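Local coordinates for protein nicastrin (Dictyostelium purpureum, PDB 4R12) that probably serves as an essential subunit of the gamma-secretase complex, which cleaves membrane proteins such as Notch receptors and APP within the membrane, at residues 185-189 / 190-194; 241-244 / 245-249; 452-455 / 456-460; 555-558 / 559-562. One frame throughout, in Å; residues are numbered along the deposited sequence.

In the fold
Along the chain the four contacts follow one another in series, and in space they form two pairs. Contact 1, at the end of helix 183-189 and the start of strand 192-203, packs on contact 4, in the hairpin of strands 553-556 and 561-564, their centres about 11 Å apart; there Leu187 CD2 lies 3.6 Å from Trp562 CB. Contacts 2 and 3, centres about 10 Å apart, lie on helix 234-252, which belongs to the large lobe, and helix 452-463, which packs against it. The centres of contacts 1 and 3 are about 41 Å apart, on opposite sides of the chain's centre. Each pair thus brings together segments far apart in sequence.

Contact 1: 185-189 / 190-194; sequences TCLRR and GFCEP
Cys186, in the last turn of helix 183-189, and Cys192, at the start of strand 192-203, are joined by a disulfide (SG to SG 2.1 Å) that spans the Schellman motif closing the helix. Gly190 makes the turn with a positive phi of 73°, and a CB there would run into the carbonyl oxygen of Arg189. Phe191 N bonds back to Cys186 O at 2.9 Å, while Gly190 N bonds to Leu187 O at 3.0 Å. Each cysteine sulfur lies between its own backbone N and carbonyl carbon (chi1 69° in Cys186), which turns the two sulfurs toward each other. The bridge makes a bump against which the leucine branch rests, with Leu187 CD2 3.7 Å from Cys192 SG and more loosely placed against the ring of Pro194. Thr573 of strand 572-575 touches both cysteines and Leu187, and Phe553 of the nearby hairpin fits against Leu187 and Pro194. On another side of the turn the Phe191 ring lies against Arg189 in a CH-pi contact: Arg189 CB sits over the ring face, 3.8 Å from the Phe191 centroid and 19° off the normal. A serine in place of Phe191 would probably leave Arg189 CB and CD without the ring face they rest on. The arginine chain runs extended from CG to NE, and its CD lies 3.8 Å from Phe191 CE2.

Contact 2: 241-244 / 245-249; sequences TVTL and LSVIK
Val242 O is gripped twice by Ser246, once by the backbone N at 2.9 Å and once by the hydroxyl OG at 2.7 Å. The two donors approach from opposite faces of the carbonyl plane, OG standing 36° out of it. The serine torsion explains this second bond: with OG anti to the carbonyl carbon (chi1 -59°), the hydroxyl folds back along the helix toward the preceding turn, where it donates to Val242 O. With an alanine here, Val242 O would probably keep only the backbone bond from this residue, and a small gap would be left where OG packs against Phe454 and Ile455 of helix 452-463. Thr241 and Leu245 run abreast, one turn apart, with Thr241 CG2 4.1 Å from Leu245 CD1. Leu244 and Ile248 instead meet at a slant, Ile248 CD1 reaching to 4.1 Å from Leu244 CG; both touch Phe267 of strand 262-268. On another side of the helix, Thr243 and Val247 face helix 427-441. The ladder of backbone bonds four residues apart is that of an alpha-helix, and a serine hydroxyl bonding back to the carbonyl four residues earlier is common in helices, here helix 234-252 of the nicastrin large lobe.

Contact 3: 452-455 / 456-460; sequences KNFI and NILYP
Phe454 and Leu458 leave the helix in step and meet where Phe454 CE2 comes within 3.7 Å of Leu458 CD2. The methyl approaches the ring obliquely, and Phe454 CZ is almost as near to it. Both side chains hold CG anti to the backbone N (chi1 -179° in Phe454 and -171° in Leu458), which sends them in the same direction one turn apart. A second pair, Asn453 and Ile457, sits further round the helix: the amide nitrogen Asn453 ND2 rests 3.7 Å from the terminal methyl Ile457 CD1. The backbone carries the four-residue bonds of the helix: Leu458 N to Phe454 O at 2.9 Å, and Tyr459 N to Ile455 O at 2.9 Å. The bond from Ile457 N to Asn453 O is longer, at 3.3 Å, and Ile457 N also makes a weak bond to Phe454 O. All of this belongs to the first turns of the alpha-helix 452-463, which is kinked at Pro460, whose nitrogen cannot bond to the turn before. Just ahead of the helix, Asp451 OD1 accepts from Phe454 N and so holds the backbone from which the ring projects. Outward from the Phe454 and Leu458 pair, Leu508 of helix 500-512 touches both side chains, while Leu458 also meets Leu245 of helix 234-252. Ile455 and Tyr459 turn to helix 427-441, where both touch Leu427, and Ile457 packs on Cys468 and Phe469 of a loop.

Contact 4: 555-558 / 559-562; sequences FDTS and KNVW
Strands 553-556 and 561-564 form a beta hairpin whose turn carries a G1 bulge: Asn560 and Val561 both face Asp556, and Asn560 takes a positive phi of 49°. Asp556 and Val561 form the antiparallel hydrogen-bonded pair, with Asp556 N to Val561 O at 2.9 Å and Val561 N to Asp556 O at 3.1 Å. The aspartate carboxylate then ties down the turn itself. Its OD1 accepts from Ser558 N at 3.0 Å, an Asx turn, while OD2 accepts from Lys559 N at 2.9 Å; both donors come from above the carboxylate plane. With CG anti to the backbone N (chi1 174°), the carboxylate reaches over these two successive amides, which would probably help to offset its charge, and Lys563 NZ adds a weak, long ion pair. Lys559 CB and CG lie alongside OD2, the lysine crossing the aspartate at about a right angle. On the other face of the hairpin, Phe555 and Trp562 form the non-hydrogen-bonded pair. The amide of Asn560 stands nearly upright to the Phe555 ring, its ND2 3.8 Å from Phe555 CZ. Trp562 reaches beyond the hairpin through weak hydrogen bonds from NE1 to Glu193 OE1 and Gly490 O. The aromatic pair is T-shaped, the planes 78° apart, and Phe555 CD1 is the edge atom, sitting 4.0 Å from Trp562 CD2 over the indole face.

Contact 1: 185-189 / 190-194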
loop_
_atom_site.group_PDB
_atom_site.type_symbol
_atom_site.label_atom_id
_atom_site.label_comp_id
_atom_site.label_asym_id
_atom_site.label_seq_id
_atom_site.Cartn_x
_atom_site.Cartn_y
_atom_site.Cartn_z
ATOM N N THR A 185 -8.051 15.233 19.387
ATOM C CA THR A 185 -7.467 15.032 20.704
ATOM C C THR A 185 -6.008 14.581 20.674
ATOM O O THR A 185 -5.171 15.165 21.361
ATOM C CB THR A 185 -8.282 14.000 21.498
ATOM O OG1 THR A 185 -9.648 14.430 21.578
ATOM C CG2 THR A 185 -7.715 13.829 22.904
ATOM N N CYS A 186 -5.693 13.542 19.898
ATOM C CA CYS A 186 -4.332 13.040 19.904
ATOM C C CYS A 186 -3.394 14.024 19.203
ATOM O O CYS A 186 -2.242 14.161 19.606
ATOM C CB CYS A 186 -4.245 11.634 19.278
ATOM S SG CYS A 186 -4.532 11.536 17.506
ATOM N N LEU A 187 -3.872 14.729 18.181
ATOM C CA LEU A 187 -3.012 15.726 17.537
ATOM C C LEU A 187 -2.654 16.867 18.494
ATOM O O LEU A 187 -1.496 17.267 18.570
ATOM C CB LEU A 187 -3.658 16.296 16.277
ATOM C CG LEU A 187 -3.622 15.459 14.988
ATOM C CD1 LEU A 187 -4.297 16.235 13.874
ATOM C CD2 LEU A 187 -2.195 15.062 14.567
ATOM N N ARG A 188 -3.643 17.378 19.219
ATOM C CA ARG A 188 -3.423 18.451 20.192
ATOM C C ARG A 188 -2.345 18.079 21.213
ATOM O O ARG A 188 -1.519 18.915 21.596
ATOM C CB ARG A 188 -4.742 18.796 20.913
ATOM C CG ARG A 188 -4.617 19.919 21.939
ATOM C CD ARG A 188 -5.954 20.274 22.577
ATOM N NE ARG A 188 -6.573 19.145 23.266
ATOM C CZ ARG A 188 -7.771 18.656 22.958
ATOM N NH1 ARG A 188 -8.472 19.206 21.976
ATOM N NH2 ARG A 188 -8.272 17.625 23.626
ATOM N N ARG A 189 -2.338 16.818 21.636
ATOM C CA ARG A 189 -1.379 16.366 22.650
ATOM C C ARG A 189 -0.057 15.889 22.063
ATOM O O ARG A 189 0.885 15.598 22.800
ATOM C CB ARG A 189 -1.992 15.249 23.489
ATOM C CG ARG A 189 -3.273 15.672 24.181
ATOM C CD ARG A 189 -3.790 14.604 25.126
ATOM N NE ARG A 189 -5.129 14.937 25.606
ATOM C CZ ARG A 189 -5.684 14.418 26.696
ATOM N NH1 ARG A 189 -5.006 13.542 27.432
ATOM N NH2 ARG A 189 -6.910 14.783 27.057
ATOM N N GLY A 190 0.017 15.810 20.741
ATOM C CA GLY A 190 1.226 15.353 20.080
ATOM C C GLY A 190 1.441 13.857 20.235
ATOM O O GLY A 190 2.574 13.387 20.268
ATOM N N PHE A 191 0.340 13.111 20.320
ATOM C CA PHE A 191 0.375 11.667 20.537
ATOM C C PHE A 191 0.057 10.878 19.267
ATOM O O PHE A 191 -0.148 9.672 19.333
ATOM C CB PHE A 191 -0.628 11.251 21.626
ATOM C CG PHE A 191 -0.261 11.709 23.013
ATOM C CD1 PHE A 191 1.034 12.097 23.312
ATOM C CD2 PHE A 191 -1.215 11.738 24.016
ATOM C CE1 PHE A 191 1.368 12.518 24.590
ATOM C CE2 PHE A 191 -0.887 12.155 25.293
ATOM C CZ PHE A 191 0.406 12.542 25.579
ATOM N N CYS A 192 0.005 11.555 18.124
ATOM C CA CYS A 192 -0.273 10.875 16.864
ATOM C C CYS A 192 0.227 11.700 15.680
ATOM O O CYS A 192 0.589 12.863 15.841
ATOM C CB CYS A 192 -1.773 10.590 16.723
ATOM S SG CYS A 192 -2.775 12.055 16.555
ATOM N N GLU A 193 0.262 11.088 14.496
ATOM C CA GLU A 193 0.694 11.772 13.276
ATOM C C GLU A 193 -0.222 11.402 12.114
ATOM O O GLU A 193 -0.790 10.309 12.100
ATOM C CB GLU A 193 2.145 11.413 12.919
ATOM C CG GLU A 193 3.156 11.586 14.042
ATOM C CD GLU A 193 3.428 13.049 14.371
ATOM O OE1 GLU A 193 2.955 13.935 13.625
ATOM O OE2 GLU A 193 4.123 13.315 15.380
ATOM N N PRO A 194 -0.383 12.318 11.146
ATOM C CA PRO A 194 -1.201 12.026 9.966
ATOM C C PRO A 194 -0.715 10.786 9.225
ATOM O O PRO A 194 0.489 10.587 9.093
ATOM C CB PRO A 194 -1.032 13.277 9.100
ATOM C CG PRO A 194 -0.726 14.368 10.085
ATOM C CD PRO A 194 0.141 13.693 11.120
#

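Contact 2: 241-244 / 245-249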
loop_
_atom_site.group_PDB
_atom_site.type_symbol
_atom_site.label_atom_id
_atom_site.label_comp_id
_atom_site.label_asym_id
_atom_site.label_seq_id
_atom_site.Cartn_x
_atom_site.Cartn_y
_atom_site.Cartn_z
ATOM N N THR A 241 2.521 -3.070 -8.706
ATOM C CA THR A 241 3.775 -2.345 -8.495
ATOM C C THR A 241 4.957 -3.044 -9.183
ATOM O O THR A 241 5.759 -2.402 -9.866
ATOM C CB THR A 241 4.070 -2.177 -6.998
ATOM O OG1 THR A 241 2.965 -1.500 -6.381
ATOM C CG2 THR A 241 5.356 -1.370 -6.794
ATOM N N VAL A 242 5.053 -4.360 -9.014
ATOM C CA VAL A 242 6.086 -5.145 -9.696
ATOM C C VAL A 242 5.951 -5.032 -11.209
ATOM O O VAL A 242 6.947 -4.874 -11.954
ATOM C CB VAL A 242 6.000 -6.632 -9.287
ATOM C CG1 VAL A 242 6.906 -7.490 -10.159
ATOM C CG2 VAL A 242 6.376 -6.793 -7.821
ATOM N N THR A 243 4.707 -5.134 -11.662
ATOM C CA THR A 243 4.390 -5.037 -13.083
ATOM C C THR A 243 4.894 -3.733 -13.673
ATOM O O THR A 243 5.650 -3.735 -14.652
ATOM C CB THR A 243 2.864 -5.137 -13.321
ATOM O OG1 THR A 243 2.385 -6.416 -12.885
ATOM C CG2 THR A 243 2.547 -4.961 -14.816
ATOM N N LEU A 244 4.487 -2.611 -13.080
ATOM C CA LEU A 244 4.846 -1.310 -13.657
ATOM C C LEU A 244 6.351 -1.033 -13.582
ATOM O O LEU A 244 6.934 -0.500 -14.535
ATOM C CB LEU A 244 4.074 -0.187 -12.979
ATOM C CG LEU A 244 4.223 1.159 -13.693
ATOM C CD1 LEU A 244 3.858 1.011 -15.185
ATOM C CD2 LEU A 244 3.326 2.207 -13.023
ATOM N N LEU A 245 6.997 -1.402 -12.481
ATOM C CA LEU A 245 8.456 -1.282 -12.442
ATOM C C LEU A 245 9.109 -2.156 -13.519
ATOM O O LEU A 245 10.105 -1.745 -14.126
ATOM C CB LEU A 245 9.025 -1.636 -11.049
ATOM C CG LEU A 245 8.709 -0.597 -9.962
ATOM C CD1 LEU A 245 9.002 -1.169 -8.563
ATOM C CD2 LEU A 245 9.526 0.686 -10.182
ATOM N N SER A 246 8.551 -3.340 -13.767
ATOM C CA SER A 246 9.124 -4.252 -14.762
ATOM C C SER A 246 8.850 -3.748 -16.193
ATOM O O SER A 246 9.681 -3.913 -17.093
ATOM C CB SER A 246 8.584 -5.672 -14.570
ATOM O OG SER A 246 8.902 -6.145 -13.262
ATOM N N VAL A 247 7.698 -3.118 -16.383
ATOM C CA VAL A 247 7.391 -2.413 -17.621
ATOM C C VAL A 247 8.418 -1.302 -17.878
ATOM O O VAL A 247 8.948 -1.167 -18.976
ATOM C CB VAL A 247 5.962 -1.808 -17.576
ATOM C CG1 VAL A 247 5.790 -0.718 -18.639
ATOM C CG2 VAL A 247 4.906 -2.908 -17.761
ATOM N N ILE A 248 8.686 -0.506 -16.848
ATOM C CA ILE A 248 9.642 0.602 -16.927
ATOM C C ILE A 248 11.047 0.058 -17.224
ATOM O O ILE A 248 11.751 0.547 -18.121
ATOM C CB ILE A 248 9.619 1.431 -15.624
ATOM C CG1 ILE A 248 8.273 2.159 -15.511
ATOM C CG2 ILE A 248 10.748 2.447 -15.601
ATOM C CD1 ILE A 248 7.998 2.770 -14.175
ATOM N N LYS A 249 11.441 -0.996 -16.523
ATOM C CA LYS A 249 12.736 -1.600 -16.810
ATOM C C LYS A 249 12.812 -2.103 -18.263
ATOM O O LYS A 249 13.847 -1.967 -18.932
ATOM C CB LYS A 249 13.024 -2.748 -15.841
ATOM C CG LYS A 249 14.389 -3.417 -16.071
ATOM C CD LYS A 249 15.550 -2.544 -15.548
ATOM C CE LYS A 249 16.900 -3.276 -15.702
ATOM N NZ LYS A 249 18.046 -2.384 -15.380
#

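Contact 3: 452-455 / 456-460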
loop_
_atom_site.group_PDB
_atom_site.type_symbol
_atom_site.label_atom_id
_atom_site.label_comp_id
_atom_site.label_asym_id
_atom_site.label_seq_id
_atom_site.Cartn_x
_atom_site.Cartn_y
_atom_site.Cartn_z
ATOM N N LYS A 452 13.310 -10.327 -18.079
ATOM C CA LYS A 452 12.895 -11.448 -17.242
ATOM C C LYS A 452 13.778 -11.580 -16.013
ATOM O O LYS A 452 13.300 -11.978 -14.968
ATOM C CB LYS A 452 12.902 -12.751 -18.040
ATOM C CG LYS A 452 11.758 -12.833 -19.057
ATOM C CD LYS A 452 11.756 -14.169 -19.796
ATOM C CE LYS A 452 10.611 -14.221 -20.818
ATOM N NZ LYS A 452 10.627 -15.482 -21.591
ATOM N N ASN A 453 15.060 -11.245 -16.141
ATOM C CA ASN A 453 15.956 -11.317 -14.982
ATOM C C ASN A 453 15.445 -10.387 -13.880
ATOM O O ASN A 453 15.364 -10.764 -12.712
ATOM C CB ASN A 453 17.398 -10.948 -15.367
ATOM C CG ASN A 453 18.381 -11.126 -14.202
ATOM O OD1 ASN A 453 18.835 -12.240 -13.925
ATOM N ND2 ASN A 453 18.705 -10.033 -13.522
ATOM N N PHE A 454 15.084 -9.170 -14.266
ATOM C CA PHE A 454 14.538 -8.185 -13.337
ATOM C C PHE A 454 13.186 -8.626 -12.730
ATOM O O PHE A 454 12.971 -8.524 -11.507
ATOM C CB PHE A 454 14.393 -6.843 -14.063
ATOM C CG PHE A 454 13.852 -5.732 -13.215
ATOM C CD1 PHE A 454 14.707 -4.931 -12.469
ATOM C CD2 PHE A 454 12.481 -5.456 -13.192
ATOM C CE1 PHE A 454 14.208 -3.893 -11.701
ATOM C CE2 PHE A 454 11.980 -4.422 -12.426
ATOM C CZ PHE A 454 12.841 -3.630 -11.684
ATOM N N ILE A 455 12.285 -9.109 -13.577
ATOM C CA ILE A 455 10.976 -9.620 -13.125
ATOM C C ILE A 455 11.166 -10.713 -12.062
ATOM O O ILE A 455 10.545 -10.685 -10.988
ATOM C CB ILE A 455 10.130 -10.182 -14.339
ATOM C CG1 ILE A 455 9.668 -9.038 -15.257
ATOM C CG2 ILE A 455 8.923 -10.984 -13.850
ATOM C CD1 ILE A 455 9.154 -9.500 -16.654
ATOM N N ASN A 456 12.060 -11.649 -12.338
ATOM C CA ASN A 456 12.252 -12.798 -11.453
ATOM C C ASN A 456 12.877 -12.436 -10.106
ATOM O O ASN A 456 12.741 -13.175 -9.130
ATOM C CB ASN A 456 13.101 -13.859 -12.150
ATOM C CG ASN A 456 12.395 -14.476 -13.341
ATOM O OD1 ASN A 456 11.170 -14.411 -13.447
ATOM N ND2 ASN A 456 13.166 -15.073 -14.247
ATOM N N ILE A 457 13.566 -11.310 -10.052
ATOM C CA ILE A 457 14.077 -10.807 -8.778
ATOM C C ILE A 457 13.009 -10.002 -8.036
ATOM O O ILE A 457 12.761 -10.220 -6.833
ATOM C CB ILE A 457 15.324 -9.922 -8.986
ATOM C CG1 ILE A 457 16.524 -10.784 -9.395
ATOM C CG2 ILE A 457 15.656 -9.137 -7.703
ATOM C CD1 ILE A 457 17.663 -9.954 -9.941
ATOM N N LEU A 458 12.362 -9.086 -8.754
ATOM C CA LEU A 458 11.459 -8.134 -8.104
ATOM C C LEU A 458 10.159 -8.775 -7.616
ATOM O O LEU A 458 9.637 -8.395 -6.565
ATOM C CB LEU A 458 11.128 -6.977 -9.044
ATOM C CG LEU A 458 10.368 -5.844 -8.342
ATOM C CD1 LEU A 458 11.201 -5.241 -7.257
ATOM C CD2 LEU A 458 9.960 -4.756 -9.328
ATOM N N TYR A 459 9.630 -9.739 -8.367
ATOM C CA TYR A 459 8.333 -10.319 -8.014
ATOM C C TYR A 459 8.344 -10.978 -6.615
ATOM O O TYR A 459 7.551 -10.583 -5.744
ATOM C CB TYR A 459 7.894 -11.308 -9.096
ATOM C CG TYR A 459 6.591 -11.993 -8.803
ATOM C CD1 TYR A 459 5.401 -11.273 -8.755
ATOM C CD2 TYR A 459 6.541 -13.357 -8.590
ATOM C CE1 TYR A 459 4.176 -11.914 -8.497
ATOM C CE2 TYR A 459 5.331 -14.002 -8.331
ATOM C CZ TYR A 459 4.158 -13.271 -8.290
ATOM O OH TYR A 459 2.967 -13.925 -8.030
ATOM N N PRO A 460 9.259 -11.938 -6.365
ATOM C CA PRO A 460 9.317 -12.448 -4.987
ATOM C C PRO A 460 9.756 -11.394 -3.976
ATOM O O PRO A 460 9.346 -11.480 -2.811
ATOM C CB PRO A 460 10.359 -13.584 -5.050
ATOM C CG PRO A 460 10.951 -13.550 -6.384
ATOM C CD PRO A 460 10.322 -12.501 -7.223
#

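Contact 4: 555-558 / 559-562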
loop_
_atom_site.group_PDB
_atom_site.type_symbol
_atom_site.label_atom_id
_atom_site.label_comp_id
_atom_site.label_asym_id
_atom_site.label_seq_id
_atom_site.Cartn_x
_atom_site.Cartn_y
_atom_site.Cartn_z
ATOM N N PHE A 555 0.055 22.476 9.267
ATOM C CA PHE A 555 1.003 22.480 10.369
ATOM C C PHE A 555 1.166 23.875 10.953
ATOM O O PHE A 555 1.597 24.803 10.272
ATOM C CB PHE A 555 2.364 21.937 9.941
ATOM C CG PHE A 555 3.308 21.736 11.090
ATOM C CD1 PHE A 555 3.202 20.614 11.900
ATOM C CD2 PHE A 555 4.286 22.678 11.379
ATOM C CE1 PHE A 555 4.057 20.429 12.970
ATOM C CE2 PHE A 555 5.146 22.500 12.445
ATOM C CZ PHE A 555 5.032 21.376 13.241
ATOM N N ASP A 556 0.815 24.008 12.225
ATOM C CA ASP A 556 0.983 25.263 12.948
ATOM C C ASP A 556 2.383 25.337 13.554
ATOM O O ASP A 556 2.680 24.632 14.515
ATOM C CB ASP A 556 -0.081 25.392 14.043
ATOM C CG ASP A 556 0.134 26.606 14.933
ATOM O OD1 ASP A 556 0.595 27.646 14.419
ATOM O OD2 ASP A 556 -0.161 26.520 16.144
ATOM N N THR A 557 3.241 26.188 12.999
ATOM C CA THR A 557 4.604 26.314 13.513
ATOM C C THR A 557 4.646 27.064 14.849
ATOM O O THR A 557 5.666 27.051 15.540
ATOM C CB THR A 557 5.521 27.031 12.508
ATOM O OG1 THR A 557 5.055 26.786 11.175
ATOM C CG2 THR A 557 6.954 26.527 12.648
ATOM N N SER A 558 3.536 27.710 15.204
ATOM C CA SER A 558 3.401 28.361 16.509
ATOM C C SER A 558 3.381 27.327 17.635
ATOM O O SER A 558 4.359 27.187 18.373
ATOM C CB SER A 558 2.134 29.222 16.554
ATOM O OG SER A 558 1.849 29.675 17.868
ATOM N N LYS A 559 2.271 26.598 17.754
ATOM C CA LYS A 559 2.141 25.534 18.753
ATOM C C LYS A 559 2.971 24.299 18.392
ATOM O O LYS A 559 2.986 23.316 19.139
ATOM C CB LYS A 559 0.673 25.124 18.916
ATOM C CG LYS A 559 -0.215 26.108 19.665
ATOM C CD LYS A 559 -1.685 25.717 19.500
ATOM C CE LYS A 559 -1.885 24.216 19.707
ATOM N NZ LYS A 559 -3.209 23.708 19.222
ATOM N N ASN A 560 3.647 24.360 17.245
ATOM C CA ASN A 560 4.408 23.237 16.695
ATOM C C ASN A 560 3.600 21.940 16.684
ATOM O O ASN A 560 4.012 20.921 17.253
ATOM C CB ASN A 560 5.714 23.045 17.464
ATOM C CG ASN A 560 6.820 22.487 16.589
ATOM O OD1 ASN A 560 7.250 21.348 16.765
ATOM N ND2 ASN A 560 7.274 23.285 15.623
ATOM N N VAL A 561 2.450 21.986 16.016
ATOM C CA VAL A 561 1.491 20.888 16.051
ATOM C C VAL A 561 0.699 20.793 14.740
ATOM O O VAL A 561 0.521 21.791 14.038
ATOM C CB VAL A 561 0.514 21.062 17.242
ATOM C CG1 VAL A 561 -0.450 22.219 16.993
ATOM C CG2 VAL A 561 -0.248 19.795 17.497
ATOM N N TRP A 562 0.246 19.589 14.398
ATOM C CA TRP A 562 -0.681 19.420 13.287
ATOM C C TRP A 562 -2.056 19.942 13.701
ATOM O O TRP A 562 -2.465 19.745 14.845
ATOM C CB TRP A 562 -0.794 17.950 12.864
ATOM C CG TRP A 562 0.412 17.376 12.176
ATOM C CD1 TRP A 562 1.312 16.495 12.709
ATOM C CD2 TRP A 562 0.838 17.618 10.827
ATOM N NE1 TRP A 562 2.273 16.180 11.779
ATOM C CE2 TRP A 562 2.008 16.857 10.616
ATOM C CE3 TRP A 562 0.350 18.405 9.780
ATOM C CZ2 TRP A 562 2.697 16.861 9.403
ATOM C CZ3 TRP A 562 1.034 18.411 8.570
ATOM C CH2 TRP A 562 2.199 17.645 8.391
#